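Local coordinates for beta-N-acetylglucosaminidase-like protein Glycoside hydrolase family 20 (Flavobacterium johnsoniae, PDB 6YHH), which probably removes N-acetylglucosamine units from chitin fragments as a family 20 beta-N-acetylhexosaminidase, serving chitin breakdown in this bacterium, at residues S567-L578 / S663-L671; A598-L606 / I616-S624. One frame throughout, in Å; residues are numbered along the deposited sequence.

In the fold
Both contacts belong to the largely helical C-terminal region, away from the predicted proton donor Glu317, and contact 2 is nested in the chain between the two halves of contact 1. Helix 565-579 of contact 1 is followed in the chain by helix 583-607 of contact 2, and the two sites, whose centres lie about 20 Å apart, meet where Val664 CG2 packs on Leu623 CD1 at 3.9 Å. Each is partly buried. Contact 1 is nearly parallel and the larger, with an aromatic and aliphatic core beside a hydrated seam of serines, Asp571 and Lys670. Contact 2 is antiparallel and smaller, and turns on Asn600, held by Ser620 and through water by Ser624, beside a small aliphatic patch.

Contact 1. Residues S567-L578 / S663-L671; sequences SLAFDEAVSQYL and SVYESLKKL
Asp571 OD1 is gripped twice, by Ser667 OG at 2.6 Å and by a water that also bonds Ser663 O and Ser667 N. The serine comes from above the carboxylate plane, 39° out of it. A second water links Asp571 OD2 to Ser663 O, and a third joins Asp571 O, Ser667 OG and Lys670 NZ, the lysine reaching it through a bend in its chain. Ser567 OG donates to Ser663 OG at 2.7 Å, and Glu533 also bonds that acceptor.

Beside this polar seam, Phe570 has CG anti to the backbone N (chi1 -175°), which carries its ring across to the second segment. There Val664 CB, just ahead of the helix, lies 3.8 Å from Phe570 CD2, and Leu668 CD2 lies 3.9 Å from Phe570 CZ. Leu671 is a knob among Phe570, Val574, Tyr577 and Leu578, its CG resting against both methyls of Val574. Leu671 CD2 lies at the edge of the Tyr577 ring, 3.9 Å from Tyr577 CD2.

The helix axes run nearly parallel, 17° apart and 9.4 Å at closest approach. Helix 583-607 backs this core, with Trp596 and Phe592 edge-to-face against Phe570, while helices 617-634 and 642-650 pack on Leu668, and strand 660-662 leads into Ser663.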
loop_
_atom_site.group_PDB
_atom_site.type_symbol
_atom_site.label_atom_id
_atom_site.label_comp_id
_atom_site.label_asym_id
_atom_site.label_seq_id
_atom_site.Cartn_x
_atom_site.Cartn_y
_atom_site.Cartn_z
ATOM N N SER A 567 2.321 18.289 -21.266
ATOM C CA SER A 567 3.452 18.615 -22.127
ATOM C C SER A 567 3.328 17.884 -23.460
ATOM O O SER A 567 3.529 18.487 -24.502
ATOM C CB SER A 567 4.779 18.269 -21.505
ATOM O OG SER A 567 4.909 19.046 -20.293
ATOM N N LEU A 568 3.074 16.576 -23.417
ATOM C CA LEU A 568 2.988 15.824 -24.686
ATOM C C LEU A 568 1.827 16.367 -25.530
ATOM O O LEU A 568 1.968 16.493 -26.759
ATOM C CB LEU A 568 2.773 14.358 -24.396
ATOM C CG LEU A 568 3.961 13.592 -23.798
ATOM C CD1 LEU A 568 3.558 12.137 -23.487
ATOM C CD2 LEU A 568 5.179 13.727 -24.614
ATOM N N ALA A 569 0.713 16.673 -24.887
ATOM C CA ALA A 569 -0.407 17.271 -25.621
ATOM C C ALA A 569 -0.138 18.609 -26.206
ATOM O O ALA A 569 -0.575 18.917 -27.307
ATOM C CB ALA A 569 -1.676 17.256 -24.786
ATOM N N PHE A 570 0.563 19.426 -25.462
ATOM C CA PHE A 570 1.003 20.725 -25.920
ATOM C C PHE A 570 1.893 20.615 -27.109
ATOM O O PHE A 570 1.743 21.300 -28.165
ATOM C CB PHE A 570 1.702 21.487 -24.789
ATOM C CG PHE A 570 2.076 22.890 -25.172
ATOM C CD1 PHE A 570 1.098 23.854 -25.482
ATOM C CD2 PHE A 570 3.419 23.308 -25.222
ATOM C CE1 PHE A 570 1.489 25.170 -25.777
ATOM C CE2 PHE A 570 3.790 24.582 -25.540
ATOM C CZ PHE A 570 2.783 25.535 -25.866
ATOM N N ASP A 571 2.867 19.698 -27.004
ATOM C CA ASP A 571 3.806 19.535 -28.075
ATOM C C ASP A 571 3.066 19.225 -29.404
ATOM O O ASP A 571 3.470 19.771 -30.461
ATOM C CB ASP A 571 4.699 18.323 -27.774
ATOM C CG ASP A 571 5.778 18.601 -26.697
ATOM O OD1 ASP A 571 6.073 19.745 -26.371
ATOM O OD2 ASP A 571 6.337 17.579 -26.229
ATOM N N GLU A 572 2.079 18.358 -29.309
ATOM C CA GLU A 572 1.252 17.910 -30.461
ATOM C C GLU A 572 0.492 19.115 -30.984
ATOM O O GLU A 572 0.482 19.380 -32.223
ATOM C CB GLU A 572 0.294 16.797 -30.059
ATOM C CG GLU A 572 -0.722 16.383 -31.161
ATOM C CD GLU A 572 -0.049 15.768 -32.401
ATOM O OE1 GLU A 572 1.204 15.467 -32.364
ATOM O OE2 GLU A 572 -0.786 15.612 -33.445
ATOM N N ALA A 573 -0.128 19.874 -30.094
ATOM C CA ALA A 573 -0.886 21.040 -30.529
ATOM C C ALA A 573 0.020 22.063 -31.207
ATOM O O ALA A 573 -0.365 22.684 -32.243
ATOM C CB ALA A 573 -1.628 21.654 -29.350
ATOM N N VAL A 574 1.214 22.308 -30.657
ATOM C CA VAL A 574 2.151 23.254 -31.272
ATOM C C VAL A 574 2.624 22.803 -32.683
ATOM O O VAL A 574 2.688 23.593 -33.649
ATOM C CB VAL A 574 3.331 23.549 -30.351
ATOM C CG1 VAL A 574 4.485 24.260 -31.088
ATOM C CG2 VAL A 574 2.808 24.389 -29.194
ATOM N N SER A 575 2.932 21.529 -32.786
ATOM C CA SER A 575 3.358 20.935 -34.099
ATOM C C SER A 575 2.256 21.072 -35.109
ATOM O O SER A 575 2.531 21.564 -36.223
ATOM C CB SER A 575 3.714 19.478 -33.992
ATOM O OG SER A 575 4.934 19.338 -33.239
ATOM N N GLN A 576 1.045 20.770 -34.695
ATOM C CA GLN A 576 -0.087 20.840 -35.677
ATOM C C GLN A 576 -0.301 22.282 -36.125
ATOM O O GLN A 576 -0.487 22.524 -37.348
ATOM C CB GLN A 576 -1.352 20.366 -35.081
ATOM C CG GLN A 576 -1.363 18.906 -34.810
ATOM C CD GLN A 576 -1.555 18.103 -36.062
ATOM O OE1 GLN A 576 -2.154 18.569 -37.051
ATOM N NE2 GLN A 576 -1.109 16.866 -36.022
ATOM N N TYR A 577 -0.268 23.209 -35.166
ATOM C CA TYR A 577 -0.420 24.620 -35.479
ATOM C C TYR A 577 0.661 25.115 -36.379
ATOM O O TYR A 577 0.354 25.852 -37.359
ATOM C CB TYR A 577 -0.550 25.478 -34.162
ATOM C CG TYR A 577 -0.437 26.967 -34.356
ATOM C CD1 TYR A 577 -1.480 27.710 -34.983
ATOM C CD2 TYR A 577 0.680 27.646 -34.006
ATOM C CE1 TYR A 577 -1.364 29.060 -35.158
ATOM C CE2 TYR A 577 0.771 29.024 -34.185
ATOM C CZ TYR A 577 -0.246 29.691 -34.778
ATOM O OH TYR A 577 -0.147 31.055 -35.014
ATOM N N LEU A 578 1.962 24.777 -36.129
ATOM C CA LEU A 578 2.989 25.413 -36.940
ATOM C C LEU A 578 2.907 24.899 -38.372
ATOM O O LEU A 578 3.244 25.658 -39.289
ATOM C CB LEU A 578 4.384 25.138 -36.424
ATOM C CG LEU A 578 4.652 25.855 -35.104
ATOM C CD1 LEU A 578 5.955 25.301 -34.518
ATOM C CD2 LEU A 578 4.719 27.336 -35.333
ATOM N N SER A 663 8.561 20.676 -19.191
ATOM C CA SER A 663 8.819 19.908 -20.396
ATOM C C SER A 663 7.991 20.384 -21.575
ATOM O O SER A 663 7.890 19.731 -22.577
ATOM C CB SER A 663 8.628 18.414 -20.113
ATOM O OG SER A 663 7.321 18.143 -19.624
ATOM N N VAL A 664 7.457 21.578 -21.424
ATOM C CA VAL A 664 6.876 22.373 -22.532
ATOM C C VAL A 664 7.844 23.400 -23.076
ATOM O O VAL A 664 7.546 24.073 -24.076
ATOM C CB VAL A 664 5.572 23.070 -22.058
ATOM C CG1 VAL A 664 4.471 22.079 -21.719
ATOM C CG2 VAL A 664 5.797 24.004 -20.891
ATOM N N TYR A 665 9.011 23.589 -22.460
ATOM C CA TYR A 665 9.949 24.569 -22.918
ATOM C C TYR A 665 10.338 24.495 -24.403
ATOM O O TYR A 665 10.263 25.549 -25.145
ATOM C CB TYR A 665 11.225 24.576 -22.059
ATOM C CG TYR A 665 12.312 25.316 -22.724
ATOM C CD1 TYR A 665 12.284 26.707 -22.757
ATOM C CD2 TYR A 665 13.347 24.632 -23.348
ATOM C CE1 TYR A 665 13.281 27.398 -23.404
ATOM C CE2 TYR A 665 14.371 25.306 -23.967
ATOM C CZ TYR A 665 14.335 26.686 -23.979
ATOM O OH TYR A 665 15.364 27.407 -24.636
ATOM N N GLU A 666 10.665 23.283 -24.866
ATOM C CA GLU A 666 11.098 23.138 -26.288
ATOM C C GLU A 666 10.017 23.630 -27.267
ATOM O O GLU A 666 10.347 24.319 -28.222
ATOM C CB GLU A 666 11.527 21.746 -26.632
ATOM C CG GLU A 666 12.806 21.318 -25.893
ATOM C CD GLU A 666 14.090 22.098 -26.283
ATOM O OE1 GLU A 666 14.171 22.782 -27.355
ATOM O OE2 GLU A 666 15.068 22.047 -25.485
ATOM N N SER A 667 8.770 23.315 -26.968
ATOM C CA SER A 667 7.636 23.757 -27.768
ATOM C C SER A 667 7.333 25.224 -27.666
ATOM O O SER A 667 6.927 25.858 -28.682
ATOM C CB SER A 667 6.436 22.905 -27.428
ATOM O OG SER A 667 6.552 21.623 -28.057
ATOM N N LEU A 668 7.574 25.828 -26.494
ATOM C CA LEU A 668 7.474 27.254 -26.375
ATOM C C LEU A 668 8.489 27.902 -27.337
ATOM O O LEU A 668 8.150 28.921 -27.999
ATOM C CB LEU A 668 7.761 27.726 -24.949
ATOM C CG LEU A 668 6.756 27.269 -23.892
ATOM C CD1 LEU A 668 7.308 27.693 -22.567
ATOM C CD2 LEU A 668 5.390 27.896 -24.098
ATOM N N LYS A 669 9.710 27.381 -27.328
ATOM C CA LYS A 669 10.813 27.922 -28.147
ATOM C C LYS A 669 10.420 27.789 -29.642
ATOM O O LYS A 669 10.621 28.764 -30.411
ATOM C CB LYS A 669 12.149 27.190 -27.860
ATOM N N LYS A 670 9.828 26.660 -30.018
ATOM C CA LYS A 670 9.427 26.429 -31.429
ATOM C C LYS A 670 8.386 27.427 -31.869
ATOM O O LYS A 670 8.361 27.851 -33.056
ATOM C CB LYS A 670 8.868 25.018 -31.621
ATOM C CG LYS A 670 9.877 23.873 -31.705
ATOM C CD LYS A 670 9.272 22.480 -31.730
ATOM C CE LYS A 670 8.228 22.358 -32.809
ATOM N NZ LYS A 670 7.668 20.985 -32.848
ATOM N N LEU A 671 7.524 27.842 -30.945
ATOM C CA LEU A 671 6.466 28.829 -31.332
ATOM C C LEU A 671 6.990 30.164 -31.698
ATOM O O LEU A 671 6.350 30.892 -32.432
ATOM C CB LEU A 671 5.450 29.054 -30.215
ATOM C CG LEU A 671 4.347 28.082 -30.079
ATOM C CD1 LEU A 671 3.592 28.457 -28.787
ATOM C CD2 LEU A 671 3.388 28.118 -31.310
HETATM O O HOH W 1 8.319 20.942 -25.249
HETATM O O HOH W 2 7.430 17.311 -23.781
HETATM O O HOH W 3 6.066 20.800 -30.640
#

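Contact 2. Residues A598-L606 / I616-S624; sequences AVNKGLVEL and ILPLSKKLS
Asn600 reaches across from helix 583-607 as a knob among Leu617, Ser620, Lys621 and Ser624, with its amide carrying a different polar partner at each end. A chi1 of -179° sets CG opposite the backbone N, and the amide is thereby carried across to the facing helix. Its OD1 accepts from Ser620 OG at 2.8 Å, the donor lying in the carbonyl plane at a C=O...donor angle of 149°. A water donates to the same OD1 and to Leu617 O. At the other end, ND2 gives a hydrogen to a second water, which also bonds Ser624 OG, a hydroxyl held in addition by Gln628. Behind the amide, at the base of the side chain, Asn600 CB lies 3.7 Å from Ser624 CB. Replacing Asn600 with alanine would remove the amide, and would probably leave Ser620 OG without its acceptor across the interface and open a gap among the four residues that enclose it.

One turn on, Leu603 pushes CD1 against Ser620, tightly, with Leu603 CD1 only 3.4 Å from Ser620 CB. The Leu603 and Ile616 side chains cross at about a right angle, the tip of Ile616, CD1, lying 4.0 Å from Leu603 CD1. Leu617 lays CD2 alongside the first helix, 3.9 Å from Leu603 CB, and its side chain meets Val604 at about a right angle. Phe528 of helix 523-529 packs on Leu603 and Ser620.

The axes approach to 9.0 Å at 151°, and only a short connection separates the segments: this is an antiparallel helical hairpin, with Asn600 as a knob in a hole of the facing helix, within the C-terminal helical region.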
loop_
_atom_site.group_PDB
_atom_site.type_symbol
_atom_site.label_atom_id
_atom_site.label_comp_id
_atom_site.label_asym_id
_atom_site.label_seq_id
_atom_site.Cartn_x
_atom_site.Cartn_y
_atom_site.Cartn_z
ATOM N N ALA A 598 -4.388 29.914 -15.222
ATOM C CA ALA A 598 -5.269 29.547 -14.147
ATOM C C ALA A 598 -4.549 28.681 -13.095
ATOM O O ALA A 598 -4.811 28.782 -11.862
ATOM C CB ALA A 598 -6.534 28.858 -14.674
ATOM N N VAL A 599 -3.722 27.755 -13.559
ATOM C CA VAL A 599 -2.961 26.914 -12.632
ATOM C C VAL A 599 -2.078 27.759 -11.704
ATOM O O VAL A 599 -2.033 27.552 -10.495
ATOM C CB VAL A 599 -2.109 25.880 -13.428
ATOM C CG1 VAL A 599 -1.051 25.247 -12.522
ATOM C CG2 VAL A 599 -3.006 24.859 -14.132
ATOM N N ASN A 600 -1.417 28.737 -12.255
ATOM C CA ASN A 600 -0.535 29.579 -11.470
ATOM C C ASN A 600 -1.366 30.323 -10.442
ATOM O O ASN A 600 -0.950 30.455 -9.302
ATOM C CB ASN A 600 0.254 30.551 -12.311
ATOM C CG ASN A 600 1.180 31.384 -11.489
ATOM O OD1 ASN A 600 2.097 30.889 -10.823
ATOM N ND2 ASN A 600 0.890 32.710 -11.447
ATOM N N LYS A 601 -2.513 30.877 -10.839
ATOM C CA LYS A 601 -3.397 31.509 -9.833
ATOM C C LYS A 601 -3.756 30.557 -8.723
ATOM O O LYS A 601 -3.666 30.914 -7.560
ATOM C CB LYS A 601 -4.720 32.058 -10.413
ATOM C CG LYS A 601 -4.502 33.185 -11.444
ATOM C CD LYS A 601 -5.717 33.521 -12.274
ATOM C CE LYS A 601 -6.823 34.233 -11.557
ATOM N NZ LYS A 601 -8.216 34.128 -12.165
ATOM N N GLY A 602 -4.071 29.321 -9.057
ATOM C CA GLY A 602 -4.428 28.354 -8.060
ATOM C C GLY A 602 -3.315 28.017 -7.113
ATOM O O GLY A 602 -3.519 27.930 -5.879
ATOM N N LEU A 603 -2.096 27.939 -7.645
ATOM C CA LEU A 603 -0.948 27.682 -6.806
ATOM C C LEU A 603 -0.665 28.843 -5.843
ATOM O O LEU A 603 -0.361 28.673 -4.636
ATOM C CB LEU A 603 0.262 27.412 -7.672
ATOM C CG LEU A 603 0.236 26.116 -8.498
ATOM C CD1 LEU A 603 1.517 26.061 -9.354
ATOM C CD2 LEU A 603 0.118 24.923 -7.551
ATOM N N VAL A 604 -0.778 30.064 -6.368
ATOM C CA VAL A 604 -0.599 31.257 -5.501
ATOM C C VAL A 604 -1.646 31.274 -4.368
ATOM O O VAL A 604 -1.296 31.494 -3.171
ATOM C CB VAL A 604 -0.586 32.544 -6.345
ATOM C CG1 VAL A 604 -0.670 33.776 -5.469
ATOM C CG2 VAL A 604 0.694 32.595 -7.206
ATOM N N GLU A 605 -2.863 30.936 -4.682
ATOM C CA GLU A 605 -3.951 30.852 -3.677
ATOM C C GLU A 605 -3.536 29.797 -2.646
ATOM O O GLU A 605 -3.606 30.051 -1.414
ATOM C CB GLU A 605 -5.271 30.418 -4.265
ATOM C CG GLU A 605 -5.945 31.359 -5.199
ATOM C CD GLU A 605 -7.374 30.816 -5.401
ATOM O OE1 GLU A 605 -8.225 31.016 -4.536
ATOM O OE2 GLU A 605 -7.627 30.112 -6.364
ATOM N N LEU A 606 -3.130 28.600 -3.103
ATOM C CA LEU A 606 -2.734 27.548 -2.142
ATOM C C LEU A 606 -1.634 27.919 -1.239
ATOM O O LEU A 606 -1.595 27.541 -0.034
ATOM C CB LEU A 606 -2.316 26.252 -2.854
ATOM C CG LEU A 606 -3.377 25.479 -3.627
ATOM C CD1 LEU A 606 -2.743 24.312 -4.331
ATOM C CD2 LEU A 606 -4.550 25.093 -2.765
ATOM N N ILE A 616 7.726 25.801 -5.947
ATOM C CA ILE A 616 7.297 25.704 -7.301
ATOM C C ILE A 616 6.773 27.011 -7.841
ATOM O O ILE A 616 6.674 27.160 -9.054
ATOM C CB ILE A 616 6.283 24.616 -7.610
ATOM C CG1 ILE A 616 5.052 24.780 -6.855
ATOM C CG2 ILE A 616 6.944 23.261 -7.330
ATOM C CD1 ILE A 616 3.976 23.755 -7.250
ATOM N N LEU A 617 6.473 27.949 -6.962
ATOM C CA LEU A 617 5.900 29.242 -7.451
ATOM C C LEU A 617 6.766 29.920 -8.507
ATOM O O LEU A 617 6.240 30.514 -9.459
ATOM C CB LEU A 617 5.607 30.196 -6.254
ATOM C CG LEU A 617 4.455 29.773 -5.329
ATOM C CD1 LEU A 617 4.279 30.856 -4.307
ATOM C CD2 LEU A 617 3.146 29.443 -6.063
ATOM N N PRO A 618 8.110 29.934 -8.368
ATOM C CA PRO A 618 8.866 30.656 -9.384
ATOM C C PRO A 618 8.702 30.035 -10.768
ATOM O O PRO A 618 8.672 30.741 -11.812
ATOM C CB PRO A 618 10.319 30.521 -8.917
ATOM C CG PRO A 618 10.164 30.372 -7.397
ATOM C CD PRO A 618 8.960 29.507 -7.235
ATOM N N LEU A 619 8.506 28.717 -10.810
ATOM C CA LEU A 619 8.432 27.998 -12.030
ATOM C C LEU A 619 7.049 28.207 -12.674
ATOM O O LEU A 619 6.914 28.466 -13.896
ATOM C CB LEU A 619 8.715 26.477 -11.804
ATOM C CG LEU A 619 8.971 25.671 -13.090
ATOM C CD1 LEU A 619 10.193 26.125 -13.829
ATOM C CD2 LEU A 619 9.108 24.136 -12.794
ATOM N N SER A 620 6.009 28.182 -11.862
ATOM C CA SER A 620 4.651 28.365 -12.367
ATOM C C SER A 620 4.479 29.825 -12.772
ATOM O O SER A 620 3.800 30.116 -13.740
ATOM C CB SER A 620 3.570 27.908 -11.393
ATOM O OG SER A 620 3.560 28.648 -10.118
ATOM N N LYS A 621 5.174 30.753 -12.087
ATOM C CA LYS A 621 5.119 32.168 -12.501
ATOM C C LYS A 621 5.807 32.347 -13.822
ATOM O O LYS A 621 5.261 32.995 -14.757
ATOM C CB LYS A 621 5.742 33.060 -11.460
ATOM C CG LYS A 621 5.945 34.466 -12.009
ATOM C CD LYS A 621 6.373 35.452 -10.968
ATOM C CE LYS A 621 6.691 36.825 -11.596
ATOM N NZ LYS A 621 5.590 37.344 -12.419
ATOM N N LYS A 622 6.982 31.729 -14.029
ATOM C CA LYS A 622 7.646 31.794 -15.312
ATOM C C LYS A 622 6.804 31.281 -16.480
ATOM O O LYS A 622 6.719 31.903 -17.587
ATOM C CB LYS A 622 9.014 31.120 -15.254
ATOM C CG LYS A 622 10.027 31.857 -14.415
ATOM C CD LYS A 622 11.232 31.020 -13.962
ATOM C CE LYS A 622 12.078 31.942 -13.044
ATOM N NZ LYS A 622 13.395 31.397 -12.620
ATOM N N LEU A 623 6.097 30.164 -16.258
ATOM C CA LEU A 623 5.212 29.643 -17.296
ATOM C C LEU A 623 3.985 30.557 -17.550
ATOM O O LEU A 623 3.575 30.762 -18.722
ATOM C CB LEU A 623 4.739 28.215 -16.904
ATOM C CG LEU A 623 3.896 27.516 -17.887
ATOM C CD1 LEU A 623 4.600 27.369 -19.228
ATOM C CD2 LEU A 623 3.388 26.154 -17.346
ATOM N N SER A 624 3.393 31.116 -16.492
ATOM C CA SER A 624 2.245 32.000 -16.559
ATOM C C SER A 624 2.663 33.233 -17.286
ATOM O O SER A 624 1.922 33.706 -18.179
ATOM C CB SER A 624 1.738 32.363 -15.156
ATOM O OG SER A 624 0.638 33.316 -15.304
HETATM O O HOH W 4 3.764 31.696 -8.828
HETATM O O HOH W 5 -1.366 33.332 -13.430
#